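Local coordinates for protein YECBM32 (Yersinia enterocolitica, PDB 2JDA) that binds polygalacturonic acid, the pectin backbone of plant cell walls, as a periplasmic carbohydrate-binding module carrying a calcium ion, at residues A[76-79]-A[83-86]; A[16-19]-A[24-27]; A[91-94]-A[100-103]. One frame throughout, in Å; residues are numbered along the deposited sequence.

Contact 1 (A[76-79]-A[83-86])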
loop_
_atom_site.group_PDB
_atom_site.type_symbol
_atom_site.label_atom_id
_atom_site.label_comp_id
_atom_site.label_asym_id
_atom_site.label_seq_id
_atom_site.Cartn_x
_atom_site.Cartn_y
_atom_site.Cartn_z
ATOM N N PHE A 76 -0.745 -4.018 7.898
ATOM C CA PHE A 76 -1.024 -5.239 8.632
ATOM C C PHE A 76 -0.750 -6.451 7.756
ATOM O O PHE A 76 -0.813 -6.359 6.518
ATOM C CB PHE A 76 -2.476 -5.298 9.141
ATOM C CG PHE A 76 -2.811 -4.197 10.070
ATOM C CD1 PHE A 76 -2.649 -4.356 11.441
ATOM C CD2 PHE A 76 -3.224 -2.964 9.587
ATOM C CE1 PHE A 76 -2.945 -3.285 12.307
ATOM C CE2 PHE A 76 -3.509 -1.920 10.436
ATOM C CZ PHE A 76 -3.330 -2.093 11.802
ATOM N N TYR A 77 -0.435 -7.560 8.407
ATOM C CA TYR A 77 -0.251 -8.810 7.688
ATOM C C TYR A 77 -1.030 -9.939 8.352
ATOM O O TYR A 77 -1.361 -9.914 9.535
ATOM C CB TYR A 77 1.229 -9.189 7.556
ATOM C CG TYR A 77 1.936 -9.525 8.863
ATOM C CD1 TYR A 77 2.123 -10.847 9.257
ATOM C CD2 TYR A 77 2.394 -8.524 9.712
ATOM C CE1 TYR A 77 2.794 -11.147 10.486
ATOM C CE2 TYR A 77 3.033 -8.825 10.925
ATOM C CZ TYR A 77 3.253 -10.133 11.285
ATOM O OH TYR A 77 3.890 -10.383 12.508
ATOM N N SER A 78 -1.308 -10.982 7.573
ATOM C CA SER A 78 -2.130 -12.107 8.023
ATOM C C SER A 78 -1.917 -13.308 7.108
ATOM O O SER A 78 -1.582 -13.147 5.924
ATOM C CB SER A 78 -3.622 -11.724 7.946
ATOM O OG SER A 78 -4.487 -12.746 8.346
ATOM N N ASN A 79 -2.125 -14.492 7.674
ATOM C CA ASN A 79 -2.204 -15.688 6.873
ATOM C C ASN A 79 -3.629 -16.101 6.519
ATOM O O ASN A 79 -3.823 -16.847 5.560
ATOM C CB ASN A 79 -1.510 -16.839 7.593
ATOM C CG ASN A 79 -0.017 -16.708 7.568
ATOM O OD1 ASN A 79 0.553 -16.153 6.633
ATOM N ND2 ASN A 79 0.638 -17.264 8.597
ATOM N N ASN A 83 -7.355 -12.329 10.936
ATOM C CA ASN A 83 -6.612 -11.979 12.147
ATOM C C ASN A 83 -5.339 -11.299 11.677
ATOM O O ASN A 83 -4.563 -11.875 10.933
ATOM C CB ASN A 83 -6.311 -13.235 12.965
ATOM C CG ASN A 83 -7.546 -13.806 13.580
ATOM O OD1 ASN A 83 -8.035 -13.251 14.547
ATOM N ND2 ASN A 83 -8.070 -14.892 13.009
ATOM N N TRP A 84 -5.144 -10.076 12.126
ATOM C CA TRP A 84 -4.124 -9.188 11.619
ATOM C C TRP A 84 -3.116 -8.837 12.695
ATOM O O TRP A 84 -3.468 -8.627 13.865
ATOM C CB TRP A 84 -4.780 -7.895 11.094
ATOM C CG TRP A 84 -5.759 -8.147 9.988
ATOM C CD1 TRP A 84 -7.095 -8.320 10.108
ATOM C CD2 TRP A 84 -5.458 -8.370 8.590
ATOM N NE1 TRP A 84 -7.654 -8.601 8.893
ATOM C CE2 TRP A 84 -6.668 -8.671 7.950
ATOM C CE3 TRP A 84 -4.282 -8.333 7.809
ATOM C CZ2 TRP A 84 -6.741 -8.918 6.585
ATOM C CZ3 TRP A 84 -4.359 -8.595 6.468
ATOM C CH2 TRP A 84 -5.577 -8.882 5.876
ATOM N N GLN A 85 -1.857 -8.718 12.259
ATOM C CA GLN A 85 -0.764 -8.189 13.047
ATOM C C GLN A 85 -0.156 -6.979 12.368
ATOM O O GLN A 85 -0.035 -6.941 11.140
ATOM C CB GLN A 85 0.302 -9.250 13.260
ATOM C CG GLN A 85 -0.154 -10.366 14.217
ATOM C CD GLN A 85 1.035 -11.251 14.597
ATOM O OE1 GLN A 85 1.341 -12.122 13.853
ATOM N NE2 GLN A 85 1.771 -10.902 15.663
ATOM N N PRO A 86 0.224 -5.967 13.121
ATOM C CA PRO A 86 0.794 -4.788 12.503
ATOM C C PRO A 86 2.231 -4.955 12.096
ATOM O O PRO A 86 3.055 -5.487 12.897
ATOM C CB PRO A 86 0.669 -3.739 13.582
ATOM C CG PRO A 86 0.735 -4.499 14.784
ATOM C CD PRO A 86 0.098 -5.820 14.576
HETATM O O HOH W 1 -1.157 -12.200 11.456
HETATM O O HOH W 2 3.999 -12.809 13.659
#

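Contact 2 (A[16-19]-A[24-27])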
loop_
_atom_site.group_PDB
_atom_site.type_symbol
_atom_site.label_atom_id
_atom_site.label_comp_id
_atom_site.label_asym_id
_atom_site.label_seq_id
_atom_site.Cartn_x
_atom_site.Cartn_y
_atom_site.Cartn_z
ATOM N N SER A 16 -12.158 -1.342 0.850
ATOM C CA SER A 16 -13.327 -0.822 1.495
ATOM C C SER A 16 -14.258 -0.113 0.519
ATOM O O SER A 16 -15.466 -0.103 0.747
ATOM C CB SER A 16 -12.915 0.193 2.555
ATOM O OG SER A 16 -12.120 1.204 2.046
ATOM N N GLY A 17 -13.682 0.518 -0.490
ATOM C CA GLY A 17 -14.396 1.338 -1.451
ATOM C C GLY A 17 -13.437 1.913 -2.444
ATOM O O GLY A 17 -12.249 1.640 -2.357
ATOM N N TYR A 18 -13.971 2.656 -3.416
ATOM C CA TYR A 18 -13.181 3.217 -4.466
ATOM C C TYR A 18 -14.004 4.292 -5.176
ATOM O O TYR A 18 -15.228 4.300 -5.112
ATOM C CB TYR A 18 -12.794 2.087 -5.478
ATOM C CG TYR A 18 -13.947 1.430 -6.205
ATOM C CD1 TYR A 18 -14.231 1.749 -7.543
ATOM C CD2 TYR A 18 -14.749 0.494 -5.596
ATOM C CE1 TYR A 18 -15.264 1.172 -8.230
ATOM C CE2 TYR A 18 -15.811 -0.082 -6.272
ATOM C CZ TYR A 18 -16.080 0.254 -7.573
ATOM O OH TYR A 18 -17.150 -0.346 -8.250
ATOM N N ASP A 19 -13.324 5.120 -5.946
ATOM C CA ASP A 19 -13.945 6.184 -6.743
ATOM C C ASP A 19 -14.499 5.530 -7.985
ATOM O O ASP A 19 -13.777 5.292 -8.939
ATOM C CB ASP A 19 -12.942 7.249 -7.079
ATOM C CG ASP A 19 -13.518 8.407 -7.835
ATOM O OD1 ASP A 19 -14.618 8.247 -8.458
ATOM O OD2 ASP A 19 -12.856 9.476 -7.858
ATOM N N HIS A 24 -11.241 4.512 -10.300
ATOM C CA HIS A 24 -9.967 4.323 -9.594
ATOM C C HIS A 24 -10.093 3.070 -8.678
ATOM O O HIS A 24 -10.151 3.155 -7.436
ATOM C CB HIS A 24 -9.624 5.548 -8.756
ATOM C CG HIS A 24 -9.472 6.793 -9.559
ATOM N ND1 HIS A 24 -8.659 6.894 -10.679
ATOM C CD2 HIS A 24 -10.018 8.011 -9.378
ATOM C CE1 HIS A 24 -8.714 8.114 -11.171
ATOM N NE2 HIS A 24 -9.471 8.834 -10.353
ATOM N N VAL A 25 -10.183 1.936 -9.336
ATOM C CA VAL A 25 -10.551 0.670 -8.744
ATOM C C VAL A 25 -9.376 0.054 -7.976
ATOM O O VAL A 25 -8.225 0.366 -8.252
ATOM C CB VAL A 25 -11.032 -0.342 -9.828
ATOM C CG1 VAL A 25 -12.380 0.111 -10.436
ATOM C CG2 VAL A 25 -9.964 -0.568 -10.905
ATOM N N PRO A 26 -9.671 -0.844 -7.047
ATOM C CA PRO A 26 -8.611 -1.473 -6.264
ATOM C C PRO A 26 -7.509 -2.167 -7.093
ATOM O O PRO A 26 -6.309 -2.019 -6.802
ATOM C CB PRO A 26 -9.393 -2.451 -5.380
ATOM C CG PRO A 26 -10.702 -1.786 -5.202
ATOM C CD PRO A 26 -11.010 -1.237 -6.568
ATOM N N ALA A 27 -7.872 -2.846 -8.180
ATOM C CA ALA A 27 -6.875 -3.537 -8.983
ATOM C C ALA A 27 -5.830 -2.606 -9.580
ATOM O O ALA A 27 -4.741 -3.017 -9.966
ATOM C CB ALA A 27 -7.540 -4.372 -10.021
#

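Contact 3 (A[91-94]-A[100-103]). With SO4 (sulfate ion), chain H.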
loop_
_atom_site.group_PDB
_atom_site.type_symbol
_atom_site.label_atom_id
_atom_site.label_comp_id
_atom_site.label_asym_id
_atom_site.label_seq_id
_atom_site.Cartn_x
_atom_site.Cartn_y
_atom_site.Cartn_z
ATOM N N LEU A 91 1.889 5.591 10.099
ATOM C CA LEU A 91 2.914 6.103 9.205
ATOM C C LEU A 91 2.395 7.231 8.334
ATOM O O LEU A 91 1.200 7.305 8.095
ATOM C CB LEU A 91 3.384 5.005 8.199
ATOM C CG LEU A 91 3.953 3.744 8.812
ATOM C CD1 LEU A 91 4.307 2.733 7.788
ATOM C CD2 LEU A 91 5.216 4.080 9.560
ATOM N N GLU A 92 3.282 8.072 7.830
ATOM C CA GLU A 92 2.980 8.982 6.731
ATOM C C GLU A 92 3.977 8.759 5.626
ATOM O O GLU A 92 5.183 8.590 5.894
ATOM C CB GLU A 92 3.126 10.424 7.178
ATOM C CG GLU A 92 2.052 10.995 8.048
ATOM C CD GLU A 92 2.342 12.490 8.202
ATOM O OE1 GLU A 92 1.542 13.295 7.796
ATOM O OE2 GLU A 92 3.453 12.837 8.657
ATOM N N THR A 93 3.543 8.829 4.382
ATOM C CA THR A 93 4.445 8.821 3.245
ATOM C C THR A 93 5.227 10.127 3.199
ATOM O O THR A 93 4.828 11.154 3.711
ATOM C CB THR A 93 3.758 8.586 1.903
ATOM O OG1 THR A 93 2.769 9.609 1.637
ATOM C CG2 THR A 93 3.083 7.232 1.904
ATOM N N SER A 94 6.365 10.056 2.557
ATOM C CA SER A 94 7.222 11.214 2.369
ATOM C C SER A 94 6.746 12.062 1.207
ATOM O O SER A 94 6.254 11.557 0.204
ATOM C CB SER A 94 8.640 10.743 2.103
ATOM O OG SER A 94 9.476 11.870 1.890
ATOM N N GLY A 100 8.442 7.164 -5.069
ATOM C CA GLY A 100 7.946 6.097 -4.229
ATOM C C GLY A 100 8.937 5.817 -3.109
ATOM O O GLY A 100 9.992 6.457 -3.011
ATOM N N GLU A 101 8.569 4.875 -2.255
ATOM C CA GLU A 101 9.389 4.524 -1.099
ATOM C C GLU A 101 9.441 3.015 -0.923
ATOM O O GLU A 101 8.428 2.321 -1.172
ATOM C CB GLU A 101 8.854 5.106 0.192
ATOM C CG GLU A 101 8.806 6.610 0.218
ATOM C CD GLU A 101 8.226 7.128 1.498
ATOM O OE1 GLU A 101 8.960 7.174 2.517
ATOM O OE2 GLU A 101 7.042 7.563 1.470
ATOM N N LYS A 102 10.600 2.520 -0.463
ATOM C CA LYS A 102 10.789 1.104 -0.177
ATOM C C LYS A 102 10.792 0.982 1.344
ATOM O O LYS A 102 11.741 1.378 2.023
ATOM C CB LYS A 102 12.126 0.646 -0.761
ATOM C CG LYS A 102 12.408 -0.816 -0.544
ATOM C CD LYS A 102 13.681 -1.284 -1.266
ATOM C CE LYS A 102 14.890 -1.072 -0.490
ATOM N NZ LYS A 102 15.942 -2.070 -1.035
ATOM N N LEU A 103 9.716 0.434 1.857
ATOM C CA LEU A 103 9.517 0.252 3.292
ATOM C C LEU A 103 10.059 -1.079 3.694
ATOM O O LEU A 103 9.722 -2.091 3.065
ATOM C CB LEU A 103 8.018 0.332 3.640
ATOM C CG LEU A 103 7.254 1.536 3.085
ATOM C CD1 LEU A 103 5.810 1.422 3.502
ATOM C CD2 LEU A 103 7.877 2.845 3.469
HETATM S S SO4 H . 19.586 0.159 1.070
HETATM O O1 SO4 H . 19.128 1.508 1.313
HETATM O O2 SO4 H . 18.413 -0.740 0.987
HETATM O O3 SO4 H . 20.210 0.164 -0.262
HETATM O O4 SO4 H . 20.321 -0.274 2.154
HETATM O O HOH W 3 6.650 9.190 -1.119
#

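Contact 1 (A[76-79]-A[83-86])
Y77 and Q85 face each other as an antiparallel hydrogen-bonded pair, and their side chains overlap on one side of the sheet. The methylene CB of Q85 lies over one face of the Y77 ring, 4.0 Å from the ring centroid, a CH-pi contact. CG of Y77 lies between the backbone N and the carbonyl carbon (chi1 66°), and this swings the ring across toward Q85. The Q85 amide plane is turned 40° from the ring. A water joins the two polar ends: it lies 2.7 Å from Y77 OH and donates to Q85 OE1.

The other side carries F76, W84 and P86. F76 CE1 meets P86 CB at 3.9 Å, and F76 CB touches W84 CE3. S78 CB lies over one face of the six-membered ring of W84, 3.7 Å from its centroid. K114 makes a cation-pi contact with the same indole.

S78 OG points back to the turn, anti to the backbone N (chi1 179°). It donates to N83 O at 2.7 Å, from above the carbonyl plane. The same hydroxyl accepts a bond from G81 N, linking the first arm to turn and second arm. Y77 N to Q85 O (2.8 Å) and Q85 N to Y77 O complete the pairing. This is the turn end of a beta hairpin, strands 71-78 and 85-92, in the antiparallel sheet of an F5/8 type C beta-sandwich.

Contact 2 (A[16-19]-A[24-27])
The backbones of Y18-D19 and H24-V25 run antiparallel at the neck of a loop, with H24 N donating to D19 O at 3.0 Å and a bent N-H...O angle of 145°. The loop links strands 10-15 and 38-41 of the F5/8 type C fold. Neither arm is a regular strand here, and P26 starts a short 3-10 turn.

Y18 makes the apolar part of the contact. Its CG sits between the backbone N and the carbonyl carbon (chi1 63°). This places the ring beside V25, and the two side chains point the same way. Y18 CE1 and CD1 both meet V25 CG1, the former at 3.8 Å. The ring is oblique to this methyl. P26 crosses near the base of the tyrosine, where its CD lies 3.9 Å from Y18 CB. H24 O comes to the edge of the ring, near its plane, and is 3.5 Å from Y18 CB. W38 of strand 38-41 touches both Y18 and P26, and its indole NE1 donates to G17 O, so the same tryptophan also holds the first arm by its backbone. From here the chain goes on to calcium ligands N28, D31, D33 and T36, with the ion about 9 Å from the side chain of V25.

D19 and H24 lie side by side beyond the backbone bond. D19 OD1 is held within the loop by K22 N. The carboxylate and imidazole planes are turned 80° apart. D19 OD2 approaches the edge of the H24 ring, near its plane, and its nearest ring atom is H24 CD2 at 3.5 Å.

Contact 3 (A[91-94]-A[100-103])
E101 reaches across to S94 and T93 and makes nearly all of this contact with its carboxylate. It has the most surface buried here, followed by S94. The E101 chain leaves with CG anti to the carbonyl carbon (chi1 -61°). It then runs extended, which carries the carboxylate over the gap between two backbones whose nearest CA atoms, those of S94 and E101, are 7.8 Å apart.

OE2 of E101 accepts the backbone N-H of S94. The bond is 2.8 Å from S94 N to E101 OE2 and almost straight, 175° at the hydrogen. The donor comes from above the carboxylate plane, 37° out of it. The same oxygen also packs on T93, 3.4 Å from T93 CA. S94 CB lies alongside the carboxylate, 3.6 Å from E101 OE1. The other oxygen, OE1, forms a salt bridge with R142 NH1. One carboxylate therefore holds a backbone amide and a guanidinium group at once, and the nearby positive charge would probably favour its ionised form. R142 NH1 also donates to E92 O, which closes a second path between the two arms.

T93 OG1 bonds to L71 N of the neighbouring strand 71-78, and S94 OG to A96 N in the loop that follows. K102 NZ, which takes no part across the segments, makes a weak bond of 3.5 Å to O2 of a sulfate, probably from the crystallisation liquor, which S141 OG also binds.

No backbone bridge joins the two segments; a glutamate side chain spans them. It joins the loop just after strand 85-92, of the antiparallel sheet, to the start of strand 101-105, in the other sheet. This is a connection between the two sheets of a beta-sandwich, the F5/8 type C fold.

The contacts follow one another along the chain: contact 2 comes first, then contact 1, then contact 3. Their centres are about 19 to 21 Å apart and none touches another. Contacts 1 and 3 share strand 85-92. Contact 1 holds its beginning to strand 71-78, and contact 3 ties the loop just beyond its end to strand 101-105 of the second sheet. Contact 2 closes the loop after strand 10-15. Strands 10-15 and 85-92 are the outermost two of the five-stranded sheet. Contacts 2 and 3 lie on opposite sides of the chain's centre. The three contacts lie at a loop neck, a hairpin turn and a connection between sheets of one F5/8 type C beta-sandwich.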